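Local coordinates for protein inositol monophosphatase (Zymomonas mobilis, PDB 4N81) that probably hydrolyses phosphate monoesters such as inositol monophosphate in a magnesium-dependent reaction, at residues I23-F27 / K45-A50; T144-L150 / G245-L249. One frame throughout, in Å; residues are numbered along the deposited sequence.

Contact 1: I23-F27 / K45-A50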
ATOM      1  N   ILE A  23     -12.059 -17.325   6.620  1.00 18.95           N
ATOM      2  CA  ILE A  23     -11.369 -18.299   5.760  1.00 19.06           C
ATOM      3  C   ILE A  23     -10.031 -17.782   5.198  1.00 18.87           C
ATOM      4  O   ILE A  23      -9.040 -18.515   5.117  1.00 17.96           O
ATOM      5  CB  ILE A  23     -12.296 -18.689   4.617  1.00 23.95           C
ATOM      6  CG1 ILE A  23     -13.404 -19.578   5.167  1.00 25.18           C
ATOM      7  CG2 ILE A  23     -11.525 -19.351   3.473  1.00 23.83           C
ATOM      8  CD1 ILE A  23     -14.644 -19.613   4.274  1.00 26.73           C
ATOM      9  N   ILE A  24     -10.027 -16.511   4.809  1.00 16.78           N
ATOM     10  CA  ILE A  24      -8.880 -15.874   4.136  1.00 15.70           C
ATOM     11  C   ILE A  24      -7.720 -15.580   5.089  1.00 15.36           C
ATOM     12  O   ILE A  24      -6.565 -15.807   4.752  1.00 15.08           O
ATOM     13  CB  ILE A  24      -9.319 -14.543   3.474  1.00 17.36           C
ATOM     14  CG1 ILE A  24     -10.290 -14.817   2.302  1.00 17.95           C
ATOM     15  CG2 ILE A  24      -8.083 -13.706   3.020  1.00 16.54           C
ATOM     16  CD1 ILE A  24     -11.058 -13.500   1.780  1.00 18.04           C
ATOM     17  N   ARG A  25      -8.033 -15.152   6.305  1.00 15.57           N
ATOM     18  CA  ARG A  25      -6.982 -14.673   7.226  1.00 18.56           C
ATOM     19  C   ARG A  25      -5.800 -15.648   7.448  1.00 18.64           C
ATOM     20  O   ARG A  25      -4.637 -15.240   7.349  1.00 16.07           O
ATOM     21  CB  ARG A  25      -7.621 -14.284   8.566  1.00 20.19           C
ATOM     22  CG  ARG A  25      -6.718 -13.587   9.571  1.00 23.71           C
ATOM     23  CD  ARG A  25      -7.529 -13.208  10.865  1.00 21.51           C
ATOM     24  NE  ARG A  25      -8.535 -12.173  10.585  1.00 23.38           N
ATOM     25  CZ  ARG A  25      -9.855 -12.393  10.582  1.00 27.83           C
ATOM     26  NH1 ARG A  25     -10.719 -11.382  10.320  1.00 19.42           N
ATOM     27  NH2 ARG A  25     -10.312 -13.613  10.854  1.00 30.40           N
ATOM     28  N   PRO A  26      -6.076 -16.945   7.693  1.00 16.66           N
ATOM     29  CA  PRO A  26      -4.967 -17.865   7.962  1.00 18.07           C
ATOM     30  C   PRO A  26      -3.958 -17.923   6.796  1.00 20.04           C
ATOM     31  O   PRO A  26      -2.848 -18.423   7.008  1.00 19.00           O
ATOM     32  CB  PRO A  26      -5.659 -19.231   8.142  1.00 22.51           C
ATOM     33  CG  PRO A  26      -7.035 -18.892   8.572  1.00 25.96           C
ATOM     34  CD  PRO A  26      -7.387 -17.593   7.904  1.00 17.60           C
ATOM     35  N   PHE A  27      -4.389 -17.624   5.563  1.00 17.18           N
ATOM     36  CA  PHE A  27      -3.499 -17.733   4.395  1.00 15.75           C
ATOM     37  C   PHE A  27      -2.642 -16.494   4.175  1.00 17.28           C
ATOM     38  O   PHE A  27      -1.747 -16.521   3.371  1.00 15.59           O
ATOM     39  CB  PHE A  27      -4.301 -17.989   3.124  1.00 15.67           C
ATOM     40  CG  PHE A  27      -4.994 -19.330   3.130  1.00 18.55           C
ATOM     41  CD1 PHE A  27      -6.358 -19.431   3.409  1.00 17.31           C
ATOM     42  CD2 PHE A  27      -4.262 -20.484   2.932  1.00 20.56           C
ATOM     43  CE1 PHE A  27      -6.987 -20.660   3.434  1.00 21.85           C
ATOM     44  CE2 PHE A  27      -4.889 -21.740   2.958  1.00 21.93           C
ATOM     45  CZ  PHE A  27      -6.260 -21.813   3.207  1.00 23.71           C
ATOM     46  N   LYS A  45      -6.150 -20.913  -2.645  1.00 21.46           N
ATOM     47  CA  LYS A  45      -6.905 -21.645  -1.637  1.00 24.65           C
ATOM     48  C   LYS A  45      -7.888 -20.740  -0.894  1.00 21.25           C
ATOM     49  O   LYS A  45      -9.038 -21.115  -0.670  1.00 20.56           O
ATOM     50  CB  LYS A  45      -5.968 -22.263  -0.576  1.00 30.71           C
ATOM     51  CG  LYS A  45      -5.048 -23.368  -1.063  1.00 33.79           C
ATOM     52  CD  LYS A  45      -4.502 -24.173   0.112  1.00 35.58           C
ATOM     53  CE  LYS A  45      -3.482 -25.239  -0.351  1.00 44.23           C
ATOM     54  NZ  LYS A  45      -2.268 -24.503  -0.888  1.00 46.72           N
ATOM     55  N   ALA A  46      -7.437 -19.523  -0.570  1.00 19.16           N
ATOM     56  CA  ALA A  46      -8.226 -18.573   0.196  1.00 19.56           C
ATOM     57  C   ALA A  46      -9.433 -18.122  -0.622  1.00 19.83           C
ATOM     58  O   ALA A  46     -10.552 -18.097  -0.135  1.00 18.82           O
ATOM     59  CB  ALA A  46      -7.350 -17.337   0.547  1.00 15.60           C
ATOM     60  N   ASP A  47      -9.176 -17.758  -1.875  1.00 17.07           N
ATOM     61  CA  ASP A  47     -10.230 -17.281  -2.770  1.00 17.42           C
ATOM     62  C   ASP A  47     -11.266 -18.359  -3.000  1.00 20.52           C
ATOM     63  O   ASP A  47     -12.484 -18.116  -2.857  1.00 22.36           O
ATOM     64  CB  ASP A  47      -9.593 -16.829  -4.110  1.00 18.46           C
ATOM     65  CG  ASP A  47     -10.623 -16.647  -5.205  1.00 31.49           C
ATOM     66  OD1 ASP A  47     -10.641 -17.463  -6.156  1.00 44.82           O
ATOM     67  OD2 ASP A  47     -11.459 -15.749  -5.079  1.00 26.34           O
ATOM     68  N   ARG A  48     -10.819 -19.573  -3.308  1.00 22.01           N
ATOM     69  CA  ARG A  48     -11.792 -20.636  -3.546  1.00 24.25           C
ATOM     70  C   ARG A  48     -12.576 -20.997  -2.301  1.00 23.64           C
ATOM     71  O   ARG A  48     -13.799 -21.233  -2.367  1.00 24.51           O
ATOM     72  CB  ARG A  48     -11.125 -21.941  -4.037  1.00 33.16           C
ATOM     73  CG  ARG A  48     -10.361 -21.904  -5.378  1.00 38.88           C
ATOM     74  CD  ARG A  48      -9.891 -23.338  -5.803  1.00 69.74           C
ATOM     75  NE  ARG A  48     -10.958 -24.348  -5.709  1.00 74.69           N
ATOM     76  CZ  ARG A  48     -10.762 -25.672  -5.693  1.00 78.60           C
ATOM     77  NH1 ARG A  48      -9.529 -26.166  -5.756  1.00 80.65           N
ATOM     78  NH2 ARG A  48     -11.797 -26.512  -5.604  1.00 77.41           N
ATOM     79  N   GLY A  49     -11.901 -21.096  -1.158  1.00 22.38           N
ATOM     80  CA  GLY A  49     -12.656 -21.513   0.021  1.00 23.19           C
ATOM     81  C   GLY A  49     -13.665 -20.427   0.439  1.00 21.02           C
ATOM     82  O   GLY A  49     -14.815 -20.742   0.848  1.00 22.50           O
ATOM     83  N   ALA A  50     -13.268 -19.158   0.297  1.00 21.39           N
ATOM     84  CA  ALA A  50     -14.196 -18.073   0.676  1.00 22.62           C
ATOM     85  C   ALA A  50     -15.383 -18.003  -0.282  1.00 24.55           C
ATOM     86  O   ALA A  50     -16.539 -17.851   0.132  1.00 22.76           O
ATOM     87  CB  ALA A  50     -13.463 -16.717   0.712  1.00 17.76           C
TER

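Contact 2: T144-L150 / G245-L249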
ATOM      1  N   THR A 144     -16.618  12.063   1.843  1.00 10.92           N
ATOM      2  CA  THR A 144     -15.542  12.480   0.946  1.00 10.39           C
ATOM      3  C   THR A 144     -15.225  13.960   1.240  1.00 17.24           C
ATOM      4  O   THR A 144     -15.994  14.637   1.963  1.00 13.94           O
ATOM      5  CB  THR A 144     -15.935  12.371  -0.488  1.00 10.12           C
ATOM      6  OG1 THR A 144     -17.070  13.227  -0.751  1.00 11.56           O
ATOM      7  CG2 THR A 144     -16.271  10.865  -0.858  1.00  9.88           C
ATOM      8  N   ARG A 145     -14.031  14.396   0.832  1.00 13.76           N
ATOM      9  CA  ARG A 145     -13.679  15.813   0.953  1.00 13.54           C
ATOM     10  C   ARG A 145     -13.830  16.547  -0.337  1.00 11.84           C
ATOM     11  O   ARG A 145     -13.877  15.940  -1.435  1.00 10.43           O
ATOM     12  CB  ARG A 145     -12.248  15.984   1.439  1.00 13.18           C
ATOM     13  CG  ARG A 145     -11.170  15.543   0.381  1.00 10.38           C
ATOM     14  CD  ARG A 145      -9.758  15.692   1.028  1.00 11.53           C
ATOM     15  NE  ARG A 145      -8.724  15.273   0.072  1.00 12.75           N
ATOM     16  CZ  ARG A 145      -7.537  14.788   0.443  1.00 14.99           C
ATOM     17  NH1 ARG A 145      -7.201  14.778   1.737  1.00 13.24           N
ATOM     18  NH2 ARG A 145      -6.671  14.401  -0.497  1.00 12.39           N
ATOM     19  N   SER A 146     -13.947  17.871  -0.220  1.00 11.74           N
ATOM     20  CA  SER A 146     -13.999  18.696  -1.415  1.00 11.55           C
ATOM     21  C   SER A 146     -12.569  18.999  -1.887  1.00 11.45           C
ATOM     22  O   SER A 146     -11.607  18.827  -1.144  1.00 12.93           O
ATOM     23  CB  SER A 146     -14.720  20.017  -1.164  1.00 12.33           C
ATOM     24  OG  SER A 146     -14.009  20.700  -0.151  1.00 16.08           O
ATOM     25  N   CYS A 147     -12.439  19.478  -3.125  1.00 12.27           N
ATOM     26  CA  CYS A 147     -11.113  19.720  -3.689  1.00 11.50           C
ATOM     27  C   CYS A 147     -11.237  20.818  -4.764  1.00 11.98           C
ATOM     28  O   CYS A 147     -12.107  20.746  -5.626  1.00 16.63           O
ATOM     29  CB  CYS A 147     -10.602  18.424  -4.346  1.00 12.67           C
ATOM     30  SG  CYS A 147      -8.886  18.662  -4.960  1.00 15.91           S
ATOM     31  N   PRO A 148     -10.529  21.920  -4.580  1.00 14.15           N
ATOM     32  CA  PRO A 148     -10.712  23.081  -5.475  1.00 18.29           C
ATOM     33  C   PRO A 148     -10.403  22.861  -6.969  1.00 20.00           C
ATOM     34  O   PRO A 148     -11.039  23.473  -7.818  1.00 18.84           O
ATOM     35  CB  PRO A 148      -9.834  24.158  -4.832  1.00 18.86           C
ATOM     36  CG  PRO A 148      -8.719  23.413  -4.197  1.00 18.72           C
ATOM     37  CD  PRO A 148      -9.407  22.120  -3.653  1.00 15.52           C
ATOM     38  N   ALA A 149      -9.405  22.020  -7.272  1.00 15.29           N
ATOM     39  CA  ALA A 149      -8.851  21.958  -8.638  1.00 15.44           C
ATOM     40  C   ALA A 149      -7.918  20.755  -8.705  1.00 16.42           C
ATOM     41  O   ALA A 149      -7.398  20.328  -7.671  1.00 12.35           O
ATOM     42  CB  ALA A 149      -8.031  23.237  -8.959  1.00 17.86           C
ATOM     43  N   LEU A 150      -7.584  20.300  -9.918  1.00 14.95           N
ATOM     44  CA  LEU A 150      -6.659  19.167 -10.060  1.00 13.58           C
ATOM     45  C   LEU A 150      -5.310  19.398  -9.457  1.00 16.11           C
ATOM     46  O   LEU A 150      -4.728  18.484  -8.899  1.00 14.08           O
ATOM     47  CB  LEU A 150      -6.419  18.872 -11.537  1.00 14.65           C
ATOM     48  CG  LEU A 150      -7.639  18.385 -12.287  1.00 16.72           C
ATOM     49  CD1 LEU A 150      -7.195  18.041 -13.770  1.00 12.29           C
ATOM     50  CD2 LEU A 150      -8.204  17.135 -11.587  1.00 15.72           C
ATOM     51  N   GLY A 245     -13.961  12.444  -5.108  1.00  9.06           N
ATOM     52  CA  GLY A 245     -14.607  12.767  -3.821  1.00  9.33           C
ATOM     53  C   GLY A 245     -15.507  13.990  -3.997  1.00 12.06           C
ATOM     54  O   GLY A 245     -16.460  14.198  -3.238  1.00 12.43           O
ATOM     55  N   ASP A 246     -15.218  14.782  -5.024  1.00  9.89           N
ATOM     56  CA  ASP A 246     -15.901  16.040  -5.254  1.00 12.58           C
ATOM     57  C   ASP A 246     -16.486  16.050  -6.662  1.00 12.30           C
ATOM     58  O   ASP A 246     -15.759  15.920  -7.637  1.00 11.98           O
ATOM     59  CB  ASP A 246     -14.894  17.210  -5.033  1.00 10.61           C
ATOM     60  CG  ASP A 246     -15.582  18.597  -5.025  1.00 14.35           C
ATOM     61  OD1 ASP A 246     -16.611  18.772  -5.671  1.00 12.48           O
ATOM     62  OD2 ASP A 246     -15.059  19.521  -4.379  1.00 15.10           O
ATOM     63  N   HIS A 247     -17.784  16.233  -6.772  1.00 11.41           N
ATOM     64  CA  HIS A 247     -18.447  16.184  -8.109  1.00 15.50           C
ATOM     65  C   HIS A 247     -17.910  17.273  -9.074  1.00 15.41           C
ATOM     66  O   HIS A 247     -17.845  17.116 -10.319  1.00 15.89           O
ATOM     67  CB  HIS A 247     -19.963  16.383  -7.976  1.00 15.59           C
ATOM     68  CG  HIS A 247     -20.701  15.281  -7.265  1.00 24.69           C
ATOM     69  ND1 HIS A 247     -20.152  14.514  -6.255  1.00 23.49           N
ATOM     70  CD2 HIS A 247     -21.979  14.855  -7.401  1.00 25.58           C
ATOM     71  CE1 HIS A 247     -21.059  13.663  -5.805  1.00 23.30           C
ATOM     72  NE2 HIS A 247     -22.176  13.852  -6.485  1.00 32.28           N
ATOM     73  N   HIS A 248     -17.438  18.354  -8.474  1.00 12.46           N
ATOM     74  CA  HIS A 248     -16.870  19.473  -9.232  1.00 17.60           C
ATOM     75  C   HIS A 248     -15.593  19.066 -10.034  1.00 17.55           C
ATOM     76  O   HIS A 248     -15.213  19.737 -11.002  1.00 16.79           O
ATOM     77  CB  HIS A 248     -16.540  20.615  -8.250  1.00 22.01           C
ATOM     78  CG  HIS A 248     -15.898  21.821  -8.881  1.00 22.94           C
ATOM     79  ND1 HIS A 248     -16.608  22.754  -9.606  1.00 27.13           N
ATOM     80  CD2 HIS A 248     -14.622  22.273  -8.831  1.00 22.91           C
ATOM     81  CE1 HIS A 248     -15.796  23.719  -9.997  1.00 27.50           C
ATOM     82  NE2 HIS A 248     -14.580  23.442  -9.548  1.00 26.79           N
ATOM     83  N   LEU A 249     -14.903  18.016  -9.606  1.00 13.03           N
ATOM     84  CA  LEU A 249     -13.655  17.632 -10.246  1.00 10.89           C
ATOM     85  C   LEU A 249     -13.841  16.638 -11.376  1.00 12.08           C
ATOM     86  O   LEU A 249     -12.869  16.352 -12.097  1.00 13.25           O
ATOM     87  CB  LEU A 249     -12.655  17.034  -9.210  1.00 16.27           C
ATOM     88  CG  LEU A 249     -11.379  17.864  -9.029  1.00 30.45           C
ATOM     89  CD1 LEU A 249     -11.671  19.340  -8.924  1.00 32.55           C
ATOM     90  CD2 LEU A 249     -10.603  17.383  -7.817  1.00 32.20           C
TER

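Contact 1: I23-F27 / K45-A50
Phe27 lies against the start of helix 42-61 and meets Lys45 and Ala46 there. Its CG stands anti to the carbonyl carbon (chi1 -66°), which sends the ring across to the facing helix. Lys45 CB sits over a ring face, 4.1 Å from the Phe27 centroid and 29° off the ring normal, a CH-pi contact. Lys45 CD also touches the ring, at Phe27 CE2. The two side chains cross at about a right angle, and the lysine then carries its amino end away. Ala46 meets the part of the ring nearer its root, with its CB 3.7 Å from Phe27 CD1.

The isoleucines continue the contact along the helix. Ile23 puts CG2 anti to its backbone N, and this methyl comes within 3.6 Å of Ala50 N. Ile23 CD1 rests 3.6 Å from Gly49 O, on the helix backbone. Gly49 lets the Ile23 side chain lie directly on the helix backbone; a CB there would sit tightly against Ile23 CG2. Ile24 lays CG1 at 4.0 Å from Ala50 CB, and its CD1 touches the same methyl. The CA atoms of Ile24 and Ala46 are 4.8 Å apart, a close approach consistent with the small side chain of Ala46.

Replacing Phe27 by an alanine is likely to leave Lys45 CB and the Ala46 methyl without their aromatic partner and to open a gap beside Phe94 of helix 91-95.

Ile24 and Ala46 both touch Ile88, a predicted ligand of the catalytic magnesium. The arrangement is a close helix-helix packing through small residues. It joins the two N-terminal helices of the inositol monophosphatase fold beside the predicted metal site.

Contact 2: T144-L150 / G245-L249
Residues 144-150 and 245-249 run side by side as two irregular loop segments. Thr144 and Gly245 have CA atoms 4.9 Å apart, and Ser146 and Asp246 are nearly as close. The backbones then separate toward Ala149 and Leu249. A CB on Gly245 would press on Arg145 O and Thr144 CB.

Thr144 OG1 donates to Gly245 O at 2.7 Å. It meets a lone pair in the carbonyl plane. Asp246 extends its carboxylate toward the other loop, with CG anti to the backbone N (chi1 -171°). Cys147 N donates to the anti lone pair of Asp246 OD2 at 2.9 Å. The other oxygen, Asp246 OD1, takes His248 N at 3.0 Å, from 35° out of the carboxylate plane. This is an Asx turn. The two bonds hold the carboxylate between the loops and fix its rotation.

Leu249 supplies the apolar part. Its CD2 meets Cys147 SG at 3.6 Å, while CD1 rests on Ala149 CA. Leu150 CD2 reaches Leu249 CG from the other loop.

Arg145 turns away and forms a salt bridge with Asp199. Leu32 and Ile34 of the second subunit pack on Arg145 and Pro148. The contact joins the loop between strands 140-141 and 154-157 to the turn linking strand 241-244 with helix 250-257.

From the N terminus, helix 7-24 leads into contact 1. The chain then makes a mostly irregular loop and returns along helix 42-61, which closes the contact after 17 intervening residues. It next builds the seven-stranded sheet, ending at strand 140-141, before contact 2 opens. Contact 2 closes a far longer loop of 94 residues, which holds all five strands of the second sheet. The two contacts follow in series and neither nest nor cross. Contacts 1 and 2 lie on opposite sides of the chain's centre, their nearest atoms about 25 Å apart. Contact 1 ties the N-terminal helices together, and contact 2 ties the entry into the second sheet to the approach to the last helix.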